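Local coordinates for protein Rio2 kinase (Chaetomium thermophilum, PDB 4GYI) that probably phosphorylates serine and threonine residues of proteins with ATP and magnesium, and acts as an atypical RIO-family kinase with an ATPase-dependent role in pre-40S ribosomal subunit maturation, at residues G225-L237 with R276-R288. Residues are numbered along the deposited sequence; the frame is centred on the assembly and turned at random.
With MG (magnesium ion), chain C; ADP (adenosine-5'-diphosphate), chain B.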
ATOM      1  N   GLY A 225     -12.510 -12.430  11.352  1.00 42.57           N
ATOM      2  CA  GLY A 225     -13.330 -11.290  10.961  1.00 42.37           C
ATOM      3  C   GLY A 225     -12.962 -10.606   9.648  1.00 47.57           C
ATOM      4  O   GLY A 225     -13.501  -9.549   9.319  1.00 52.63           O
ATOM      5  N   LEU A 226     -12.069 -11.212   8.879  1.00 40.19           N
ATOM      6  CA  LEU A 226     -11.558 -10.558   7.675  1.00 39.99           C
ATOM      7  C   LEU A 226     -11.818 -11.296   6.361  1.00 50.19           C
ATOM      8  O   LEU A 226     -11.880 -12.537   6.310  1.00 48.78           O
ATOM      9  CB  LEU A 226     -10.064 -10.310   7.810  1.00 35.29           C
ATOM     10  CG  LEU A 226      -9.684  -9.271   8.861  1.00 43.96           C
ATOM     11  CD1 LEU A 226      -8.194  -9.292   9.078  1.00 45.96           C
ATOM     12  CD2 LEU A 226     -10.148  -7.888   8.424  1.00 43.81           C
ATOM     13  N   ILE A 227     -11.963 -10.498   5.303  1.00 31.29           N
ATOM     14  CA  ILE A 227     -11.987 -10.982   3.940  1.00 30.88           C
ATOM     15  C   ILE A 227     -10.974 -10.146   3.169  1.00 38.52           C
ATOM     16  O   ILE A 227     -11.037  -8.907   3.181  1.00 33.04           O
ATOM     17  CB  ILE A 227     -13.356 -10.768   3.321  1.00 30.91           C
ATOM     18  CG1 ILE A 227     -14.392 -11.654   4.008  1.00 32.43           C
ATOM     19  CG2 ILE A 227     -13.318 -11.029   1.824  1.00 27.51           C
ATOM     20  CD1 ILE A 227     -15.790 -11.273   3.650  1.00 37.72           C
ATOM     21  N   HIS A 228     -10.040 -10.817   2.509  1.00 35.88           N
ATOM     22  CA  HIS A 228      -8.910 -10.146   1.862  1.00 37.67           C
ATOM     23  C   HIS A 228      -9.383  -9.195   0.769  1.00 31.72           C
ATOM     24  O   HIS A 228      -9.007  -8.025   0.764  1.00 31.41           O
ATOM     25  CB  HIS A 228      -7.920 -11.176   1.312  1.00 30.45           C
ATOM     26  CG  HIS A 228      -6.694 -10.575   0.696  1.00 32.20           C
ATOM     27  ND1 HIS A 228      -6.689 -10.040  -0.576  1.00 34.22           N
ATOM     28  CD2 HIS A 228      -5.425 -10.464   1.156  1.00 25.84           C
ATOM     29  CE1 HIS A 228      -5.474  -9.603  -0.861  1.00 33.31           C
ATOM     30  NE2 HIS A 228      -4.686  -9.852   0.169  1.00 25.56           N
ATOM     31  N   GLY A 229     -10.245  -9.689  -0.120  1.00 26.88           N
ATOM     32  CA  GLY A 229     -10.888  -8.848  -1.121  1.00 25.39           C
ATOM     33  C   GLY A 229     -10.126  -8.754  -2.440  1.00 30.67           C
ATOM     34  O   GLY A 229     -10.653  -8.255  -3.434  1.00 32.84           O
ATOM     35  N   ASP A 230      -8.883  -9.224  -2.462  1.00 29.36           N
ATOM     36  CA  ASP A 230      -8.129  -9.258  -3.716  1.00 31.08           C
ATOM     37  C   ASP A 230      -7.188 -10.472  -3.685  1.00 36.96           C
ATOM     38  O   ASP A 230      -5.996 -10.374  -3.979  1.00 26.69           O
ATOM     39  CB  ASP A 230      -7.377  -7.935  -3.901  1.00 31.94           C
ATOM     40  CG  ASP A 230      -6.811  -7.774  -5.294  1.00 49.07           C
ATOM     41  OD1 ASP A 230      -7.289  -8.493  -6.201  1.00 43.79           O
ATOM     42  OD2 ASP A 230      -5.885  -6.943  -5.470  1.00 51.91           O
ATOM     43  N   PHE A 231      -7.755 -11.614  -3.296  1.00 32.25           N
ATOM     44  CA  PHE A 231      -7.004 -12.820  -3.000  1.00 33.45           C
ATOM     45  C   PHE A 231      -6.847 -13.583  -4.306  1.00 42.72           C
ATOM     46  O   PHE A 231      -7.765 -14.262  -4.755  1.00 50.82           O
ATOM     47  CB  PHE A 231      -7.764 -13.652  -1.949  1.00 34.70           C
ATOM     48  CG  PHE A 231      -6.925 -14.702  -1.243  1.00 37.13           C
ATOM     49  CD1 PHE A 231      -6.274 -14.407  -0.056  1.00 37.29           C
ATOM     50  CD2 PHE A 231      -6.829 -15.992  -1.743  1.00 38.98           C
ATOM     51  CE1 PHE A 231      -5.517 -15.376   0.613  1.00 42.21           C
ATOM     52  CE2 PHE A 231      -6.078 -16.961  -1.087  1.00 33.65           C
ATOM     53  CZ  PHE A 231      -5.415 -16.651   0.098  1.00 32.35           C
ATOM     54  N   ASN A 232      -5.684 -13.437  -4.927  1.00 34.30           N
ATOM     55  CA  ASN A 232      -5.430 -14.022  -6.229  1.00 35.14           C
ATOM     56  C   ASN A 232      -3.938 -14.271  -6.398  1.00 30.76           C
ATOM     57  O   ASN A 232      -3.170 -14.087  -5.461  1.00 33.79           O
ATOM     58  CB  ASN A 232      -5.986 -13.132  -7.345  1.00 34.26           C
ATOM     59  CG  ASN A 232      -5.406 -11.738  -7.320  1.00 45.19           C
ATOM     60  OD1 ASN A 232      -4.198 -11.561  -7.200  1.00 36.75           O
ATOM     61  ND2 ASN A 232      -6.270 -10.736  -7.416  1.00 54.89           N
ATOM     62  N   GLU A 233      -3.536 -14.682  -7.593  1.00 25.80           N
ATOM     63  CA  GLU A 233      -2.207 -15.236  -7.801  1.00 26.22           C
ATOM     64  C   GLU A 233      -1.121 -14.151  -7.841  1.00 34.23           C
ATOM     65  O   GLU A 233       0.064 -14.465  -7.943  1.00 32.06           O
ATOM     66  CB  GLU A 233      -2.170 -16.095  -9.073  1.00 28.71           C
ATOM     67  CG  GLU A 233      -2.419 -15.310 -10.381  1.00 49.80           C
ATOM     68  CD  GLU A 233      -3.892 -15.270 -10.787  1.00 56.78           C
ATOM     69  OE1 GLU A 233      -4.767 -15.566  -9.936  1.00 48.95           O
ATOM     70  OE2 GLU A 233      -4.174 -14.954 -11.963  1.00 58.38           O
ATOM     71  N   PHE A 234      -1.538 -12.888  -7.755  1.00 35.07           N
ATOM     72  CA  PHE A 234      -0.621 -11.751  -7.665  1.00 32.47           C
ATOM     73  C   PHE A 234      -0.361 -11.333  -6.229  1.00 32.31           C
ATOM     74  O   PHE A 234       0.649 -10.698  -5.953  1.00 37.97           O
ATOM     75  CB  PHE A 234      -1.161 -10.543  -8.433  1.00 37.43           C
ATOM     76  CG  PHE A 234      -1.409 -10.818  -9.885  1.00 45.23           C
ATOM     77  CD1 PHE A 234      -0.367 -10.773 -10.794  1.00 47.72           C
ATOM     78  CD2 PHE A 234      -2.687 -11.143 -10.336  1.00 44.54           C
ATOM     79  CE1 PHE A 234      -0.588 -11.034 -12.145  1.00 56.46           C
ATOM     80  CE2 PHE A 234      -2.920 -11.413 -11.675  1.00 53.54           C
ATOM     81  CZ  PHE A 234      -1.864 -11.359 -12.586  1.00 52.20           C
ATOM     82  N   ASN A 235      -1.272 -11.679  -5.322  1.00 25.36           N
ATOM     83  CA  ASN A 235      -1.134 -11.284  -3.922  1.00 22.00           C
ATOM     84  C   ASN A 235      -0.791 -12.442  -3.018  1.00 21.41           C
ATOM     85  O   ASN A 235      -0.832 -12.332  -1.792  1.00 28.28           O
ATOM     86  CB  ASN A 235      -2.405 -10.571  -3.447  1.00 24.57           C
ATOM     87  CG  ASN A 235      -2.615  -9.284  -4.190  1.00 24.34           C
ATOM     88  OD1 ASN A 235      -1.639  -8.690  -4.636  1.00 24.68           O
ATOM     89  ND2 ASN A 235      -3.866  -8.871  -4.381  1.00 30.45           N
ATOM     90  N   ILE A 236      -0.488 -13.566  -3.650  1.00 26.39           N
ATOM     91  CA  ILE A 236      -0.010 -14.742  -2.946  1.00 35.75           C
ATOM     92  C   ILE A 236       1.404 -15.024  -3.425  1.00 31.99           C
ATOM     93  O   ILE A 236       1.652 -15.228  -4.618  1.00 35.24           O
ATOM     94  CB  ILE A 236      -0.904 -15.974  -3.213  1.00 35.34           C
ATOM     95  CG1 ILE A 236      -2.302 -15.726  -2.647  1.00 39.67           C
ATOM     96  CG2 ILE A 236      -0.290 -17.228  -2.583  1.00 25.39           C
ATOM     97  CD1 ILE A 236      -3.401 -16.506  -3.345  1.00 33.33           C
ATOM     98  N   LEU A 237       2.329 -15.003  -2.481  1.00 25.36           N
ATOM     99  CA  LEU A 237       3.718 -15.287  -2.759  1.00 28.09           C
ATOM    100  C   LEU A 237       3.958 -16.705  -2.284  1.00 25.65           C
ATOM    101  O   LEU A 237       3.370 -17.136  -1.304  1.00 30.45           O
ATOM    102  CB  LEU A 237       4.632 -14.300  -2.005  1.00 25.07           C
ATOM    103  CG  LEU A 237       4.429 -12.787  -2.240  1.00 27.82           C
ATOM    104  CD1 LEU A 237       5.610 -11.968  -1.725  1.00 24.60           C
ATOM    105  CD2 LEU A 237       4.200 -12.470  -3.700  1.00 33.94           C
ATOM    106  N   ARG A 276     -15.931 -14.299  -4.055  1.00 39.38           N
ATOM    107  CA  ARG A 276     -15.065 -13.844  -5.123  1.00 37.13           C
ATOM    108  C   ARG A 276     -13.622 -14.290  -4.895  1.00 40.69           C
ATOM    109  O   ARG A 276     -12.940 -14.703  -5.828  1.00 37.46           O
ATOM    110  CB  ARG A 276     -15.136 -12.333  -5.256  1.00 39.61           C
ATOM    111  CG  ARG A 276     -14.607 -11.818  -6.574  1.00 49.63           C
ATOM    112  CD  ARG A 276     -14.799 -10.311  -6.679  1.00 47.64           C
ATOM    113  NE  ARG A 276     -13.926  -9.599  -5.758  1.00 45.59           N
ATOM    114  CZ  ARG A 276     -13.927  -8.279  -5.585  1.00 48.94           C
ATOM    115  NH1 ARG A 276     -14.761  -7.514  -6.278  1.00 36.74           N
ATOM    116  NH2 ARG A 276     -13.088  -7.724  -4.717  1.00 42.76           N
ATOM    117  N   ASP A 277     -13.159 -14.199  -3.656  1.00 29.16           N
ATOM    118  CA  ASP A 277     -11.828 -14.694  -3.304  1.00 38.41           C
ATOM    119  C   ASP A 277     -11.702 -16.200  -3.607  1.00 40.38           C
ATOM    120  O   ASP A 277     -10.763 -16.638  -4.283  1.00 39.33           O
ATOM    121  CB  ASP A 277     -11.500 -14.392  -1.823  1.00 35.65           C
ATOM    122  CG  ASP A 277     -11.043 -12.915  -1.580  1.00 54.49           C
ATOM    123  OD1 ASP A 277     -10.813 -12.166  -2.567  1.00 48.39           O
ATOM    124  OD2 ASP A 277     -10.890 -12.516  -0.391  1.00 37.24           O
ATOM    125  N   VAL A 278     -12.654 -16.985  -3.116  1.00 37.62           N
ATOM    126  CA  VAL A 278     -12.655 -18.429  -3.348  1.00 36.44           C
ATOM    127  C   VAL A 278     -12.693 -18.758  -4.854  1.00 38.41           C
ATOM    128  O   VAL A 278     -11.952 -19.617  -5.330  1.00 41.03           O
ATOM    129  CB  VAL A 278     -13.862 -19.097  -2.639  1.00 40.23           C
ATOM    130  CG1 VAL A 278     -14.015 -20.543  -3.074  1.00 38.17           C
ATOM    131  CG2 VAL A 278     -13.736 -18.988  -1.121  1.00 28.88           C
ATOM    132  N   GLN A 279     -13.551 -18.074  -5.604  1.00 33.31           N
ATOM    133  CA  GLN A 279     -13.666 -18.336  -7.038  1.00 36.97           C
ATOM    134  C   GLN A 279     -12.397 -17.946  -7.799  1.00 45.92           C
ATOM    135  O   GLN A 279     -12.064 -18.585  -8.796  1.00 39.73           O
ATOM    136  CB  GLN A 279     -14.890 -17.636  -7.634  1.00 45.49           C
ATOM    137  CG  GLN A 279     -15.960 -18.584  -8.192  1.00 66.17           C
ATOM    138  CD  GLN A 279     -16.406 -19.665  -7.197  1.00 76.33           C
ATOM    139  OE1 GLN A 279     -16.422 -20.853  -7.524  1.00 66.60           O
ATOM    140  NE2 GLN A 279     -16.781 -19.251  -5.987  1.00 85.35           N
ATOM    141  N   CYS A 280     -11.689 -16.911  -7.332  1.00 35.44           N
ATOM    142  CA  CYS A 280     -10.402 -16.541  -7.933  1.00 38.88           C
ATOM    143  C   CYS A 280      -9.380 -17.670  -7.816  1.00 41.10           C
ATOM    144  O   CYS A 280      -8.705 -18.016  -8.791  1.00 40.63           O
ATOM    145  CB  CYS A 280      -9.824 -15.268  -7.303  1.00 39.94           C
ATOM    146  SG  CYS A 280     -10.332 -13.755  -8.133  1.00 72.30           S
ATOM    147  N   ILE A 281      -9.276 -18.224  -6.614  1.00 34.67           N
ATOM    148  CA  ILE A 281      -8.417 -19.374  -6.357  1.00 36.84           C
ATOM    149  C   ILE A 281      -8.796 -20.584  -7.230  1.00 41.42           C
ATOM    150  O   ILE A 281      -7.939 -21.153  -7.918  1.00 43.45           O
ATOM    151  CB  ILE A 281      -8.463 -19.766  -4.871  1.00 37.80           C
ATOM    152  CG1 ILE A 281      -7.853 -18.650  -4.012  1.00 37.83           C
ATOM    153  CG2 ILE A 281      -7.757 -21.083  -4.635  1.00 38.04           C
ATOM    154  CD1 ILE A 281      -6.520 -18.172  -4.511  1.00 40.81           C
ATOM    155  N   LYS A 282     -10.075 -20.969  -7.217  1.00 29.21           N
ATOM    156  CA  LYS A 282     -10.531 -22.098  -8.029  1.00 36.27           C
ATOM    157  C   LYS A 282     -10.226 -21.871  -9.509  1.00 42.74           C
ATOM    158  O   LYS A 282      -9.690 -22.755 -10.175  1.00 43.17           O
ATOM    159  CB  LYS A 282     -12.037 -22.346  -7.854  1.00 35.54           C
ATOM    160  CG  LYS A 282     -12.417 -22.851  -6.476  1.00 36.84           C
ATOM    161  CD  LYS A 282     -13.921 -23.171  -6.409  1.00 46.26           C
ATOM    162  CE  LYS A 282     -14.340 -23.536  -4.989  1.00 48.18           C
ATOM    163  NZ  LYS A 282     -15.785 -23.866  -4.815  1.00 48.69           N
ATOM    164  N   ARG A 283     -10.574 -20.692 -10.024  1.00 36.94           N
ATOM    165  CA  ARG A 283     -10.279 -20.358 -11.421  1.00 43.13           C
ATOM    166  C   ARG A 283      -8.800 -20.582 -11.740  1.00 45.07           C
ATOM    167  O   ARG A 283      -8.469 -21.292 -12.684  1.00 48.07           O
ATOM    168  CB  ARG A 283     -10.640 -18.911 -11.735  1.00 55.46           C
ATOM    169  CG  ARG A 283     -12.015 -18.693 -12.339  1.00 74.97           C
ATOM    170  CD  ARG A 283     -12.117 -17.262 -12.857  1.00 89.01           C
ATOM    171  NE  ARG A 283     -10.952 -16.920 -13.670  1.00 99.77           N
ATOM    172  CZ  ARG A 283     -10.979 -16.751 -14.988  1.00109.52           C
ATOM    173  NH1 ARG A 283     -12.122 -16.866 -15.652  1.00114.80           N
ATOM    174  NH2 ARG A 283      -9.865 -16.452 -15.643  1.00110.84           N
ATOM    175  N   PHE A 284      -7.922 -19.980 -10.938  1.00 37.23           N
ATOM    176  CA  PHE A 284      -6.490 -20.117 -11.157  1.00 39.51           C
ATOM    177  C   PHE A 284      -6.047 -21.583 -11.162  1.00 38.76           C
ATOM    178  O   PHE A 284      -5.369 -22.033 -12.087  1.00 42.66           O
ATOM    179  CB  PHE A 284      -5.685 -19.323 -10.125  1.00 33.61           C
ATOM    180  CG  PHE A 284      -4.206 -19.504 -10.271  1.00 34.06           C
ATOM    181  CD1 PHE A 284      -3.517 -18.856 -11.286  1.00 35.47           C
ATOM    182  CD2 PHE A 284      -3.511 -20.358  -9.422  1.00 36.03           C
ATOM    183  CE1 PHE A 284      -2.146 -19.025 -11.437  1.00 33.86           C
ATOM    184  CE2 PHE A 284      -2.154 -20.553  -9.567  1.00 34.91           C
ATOM    185  CZ  PHE A 284      -1.461 -19.871 -10.569  1.00 32.53           C
ATOM    186  N   PHE A 285      -6.466 -22.331 -10.151  1.00 39.16           N
ATOM    187  CA  PHE A 285      -6.130 -23.745 -10.069  1.00 43.25           C
ATOM    188  C   PHE A 285      -6.704 -24.563 -11.205  1.00 45.77           C
ATOM    189  O   PHE A 285      -6.194 -25.625 -11.528  1.00 45.61           O
ATOM    190  CB  PHE A 285      -6.529 -24.327  -8.720  1.00 37.68           C
ATOM    191  CG  PHE A 285      -5.488 -24.114  -7.673  1.00 39.14           C
ATOM    192  CD1 PHE A 285      -4.745 -25.167  -7.193  1.00 43.55           C
ATOM    193  CD2 PHE A 285      -5.204 -22.835  -7.218  1.00 39.71           C
ATOM    194  CE1 PHE A 285      -3.759 -24.955  -6.243  1.00 43.11           C
ATOM    195  CE2 PHE A 285      -4.229 -22.624  -6.270  1.00 36.28           C
ATOM    196  CZ  PHE A 285      -3.504 -23.680  -5.785  1.00 33.40           C
ATOM    197  N   GLU A 286      -7.750 -24.055 -11.835  1.00 46.10           N
ATOM    198  CA  GLU A 286      -8.355 -24.795 -12.920  1.00 51.02           C
ATOM    199  C   GLU A 286      -7.565 -24.539 -14.197  1.00 48.85           C
ATOM    200  O   GLU A 286      -7.220 -25.479 -14.912  1.00 52.05           O
ATOM    201  CB  GLU A 286      -9.826 -24.418 -13.076  1.00 62.51           C
ATOM    202  CG  GLU A 286     -10.658 -25.446 -13.807  1.00 75.45           C
ATOM    203  CD  GLU A 286     -10.428 -25.433 -15.303  1.00 93.84           C
ATOM    204  OE1 GLU A 286     -10.040 -24.367 -15.832  1.00 91.01           O
ATOM    205  OE2 GLU A 286     -10.632 -26.489 -15.949  1.00107.84           O
ATOM    206  N   ARG A 287      -7.262 -23.274 -14.483  1.00 50.10           N
ATOM    207  CA  ARG A 287      -6.542 -22.953 -15.715  1.00 51.96           C
ATOM    208  C   ARG A 287      -5.038 -23.262 -15.669  1.00 52.40           C
ATOM    209  O   ARG A 287      -4.457 -23.669 -16.677  1.00 55.94           O
ATOM    210  CB  ARG A 287      -6.815 -21.515 -16.189  1.00 55.66           C
ATOM    211  CG  ARG A 287      -6.757 -20.461 -15.106  1.00 74.27           C
ATOM    212  CD  ARG A 287      -7.068 -19.061 -15.647  1.00 83.96           C
ATOM    213  NE  ARG A 287      -7.172 -18.059 -14.580  1.00 84.95           N
ATOM    214  CZ  ARG A 287      -6.152 -17.348 -14.098  1.00 81.19           C
ATOM    215  NH1 ARG A 287      -4.927 -17.516 -14.579  1.00 79.86           N
ATOM    216  NH2 ARG A 287      -6.356 -16.464 -13.129  1.00 79.48           N
ATOM    217  N   ARG A 288      -4.414 -23.097 -14.504  1.00 55.23           N
ATOM    218  CA  ARG A 288      -2.962 -23.280 -14.387  1.00 50.91           C
ATOM    219  C   ARG A 288      -2.516 -24.728 -14.115  1.00 50.51           C
ATOM    220  O   ARG A 288      -1.539 -25.196 -14.700  1.00 55.05           O
ATOM    221  CB  ARG A 288      -2.374 -22.304 -13.353  1.00 57.73           C
ATOM    222  CG  ARG A 288      -0.913 -22.553 -12.975  1.00 58.66           C
ATOM    223  CD  ARG A 288       0.066 -22.356 -14.128  1.00 64.62           C
ATOM    224  NE  ARG A 288       1.440 -22.659 -13.709  1.00 76.23           N
ATOM    225  CZ  ARG A 288       2.074 -23.812 -13.939  1.00 78.03           C
ATOM    226  NH1 ARG A 288       1.475 -24.796 -14.604  1.00 79.65           N
ATOM    227  NH2 ARG A 288       3.317 -23.983 -13.506  1.00 69.60           N
TER
HETATM  228 MG    MG C 402      -1.391  -6.682  -5.267  1.00 35.16          MG
HETATM  229  PB  ADP B 401      -0.112  -3.645  -5.555  1.00 31.41           P
HETATM  230  O1B ADP B 401       0.338  -2.556  -6.498  1.00 36.05           O
HETATM  231  O2B ADP B 401      -0.728  -4.889  -6.145  1.00 27.86           O
HETATM  232  O3B ADP B 401      -1.000  -2.933  -4.439  1.00 36.17           O
HETATM  233  PA  ADP B 401       1.391  -5.431  -3.853  1.00 30.97           P
HETATM  234  O1A ADP B 401       0.402  -6.448  -4.353  1.00 31.78           O
HETATM  235  O2A ADP B 401       1.453  -5.173  -2.352  1.00 32.16           O
HETATM  236  O3A ADP B 401       1.179  -4.041  -4.644  1.00 31.53           O
HETATM  237  O5' ADP B 401       2.822  -5.836  -4.438  1.00 34.30           O
HETATM  238  C5' ADP B 401       2.993  -5.967  -5.856  1.00 27.03           C
HETATM  239  C4' ADP B 401       4.104  -6.974  -6.148  1.00 33.41           C
HETATM  240  O4' ADP B 401       5.317  -6.592  -5.476  1.00 32.80           O
HETATM  241  C3' ADP B 401       3.820  -8.392  -5.655  1.00 37.85           C
HETATM  242  O3' ADP B 401       3.073  -9.186  -6.584  1.00 39.65           O
HETATM  243  C2' ADP B 401       5.204  -8.959  -5.420  1.00 44.93           C
HETATM  244  O2' ADP B 401       5.817  -9.300  -6.668  1.00 43.80           O
HETATM  245  C1' ADP B 401       5.978  -7.751  -4.953  1.00 40.80           C
HETATM  246  N9  ADP B 401       5.990  -7.581  -3.487  1.00 36.94           N
HETATM  247  C8  ADP B 401       5.216  -6.726  -2.792  1.00 32.64           C
HETATM  248  N7  ADP B 401       5.503  -6.768  -1.464  1.00 29.53           N
HETATM  249  C5  ADP B 401       6.500  -7.666  -1.326  1.00 27.83           C
HETATM  250  C6  ADP B 401       7.296  -8.196  -0.205  1.00 27.24           C
HETATM  251  N6  ADP B 401       7.072  -7.758   1.051  1.00 27.04           N
HETATM  252  N1  ADP B 401       8.242  -9.116  -0.483  1.00 36.53           N
HETATM  253  C2  ADP B 401       8.487  -9.553  -1.738  1.00 30.82           C
HETATM  254  N3  ADP B 401       7.808  -9.112  -2.805  1.00 35.82           N
HETATM  255  C4  ADP B 401       6.819  -8.193  -2.657  1.00 32.71           C
HETATM  256  O   HOH W   1     -10.177 -13.630   2.119  1.00 27.80           O
HETATM  257  O   HOH W   2      -2.979  -6.674  -6.659  1.00 35.08           O
HETATM  258  O   HOH W   3     -10.362 -12.085  -5.258  1.00 45.57           O
HETATM  259  O   HOH W   4      -7.547 -16.109 -10.504  1.00 49.72           O
HETATM  260  O   HOH W   5      -0.300  -7.611  -6.782  1.00 39.30           O
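The catalytic loop of the RIO kinase domain is tied to helix 270-289 through D277, whose carboxylate grips the backbone of G229 and F231. OD2 takes the amide of G229 on its syn lone pair at 2.9 Å, nearly straight at 170°. OD1 is met differently: the amide N of F231, 3.2 Å away, arrives from above the carboxylate plane. Two waters add to the grip, one donating to OD2 while accepting from H228 N, the other donating to OD1. Replacing this aspartate by an alanine removes both oxygens, which would probably leave the amides of G229 and F231 without their acceptors and the loop less firmly held. One helix residue earlier, R276 swings its bent end inward, and NH2 reaches a lone pair of G229 O at 2.8 Å.

The sequence H228-G229-D230 followed by N235 is the RIO counterpart of the HRD-to-asparagine loop of protein kinases. D230 forms a salt bridge with R343, while its carbonyl O accepts from N235 ND2, and OD1 of N235 binds the magnesium ion at 2.1 Å. ADP O2B and O1A and two waters also bind the ion, and phosphorylated D258 belongs to the site.

One helical turn on from D277, I281 CD1 lies 3.5 Å from F231 CD2, at the edge of that ring, and also touches I236 CD1; helix 207-223 adds I218 to this apolar patch. Farther along, E233 has CG wedged between its backbone N and carbonyl carbon (chi1 65°), and its CB sits over one face of the F284 ring, 3.9 Å from the centroid. The bent chain then carries OE2 to a salt bridge with R287 NH2 (2.9 Å), lying in the guanidinium plane although the carboxylate is turned 60° from it; a water links OE1 to C280 O.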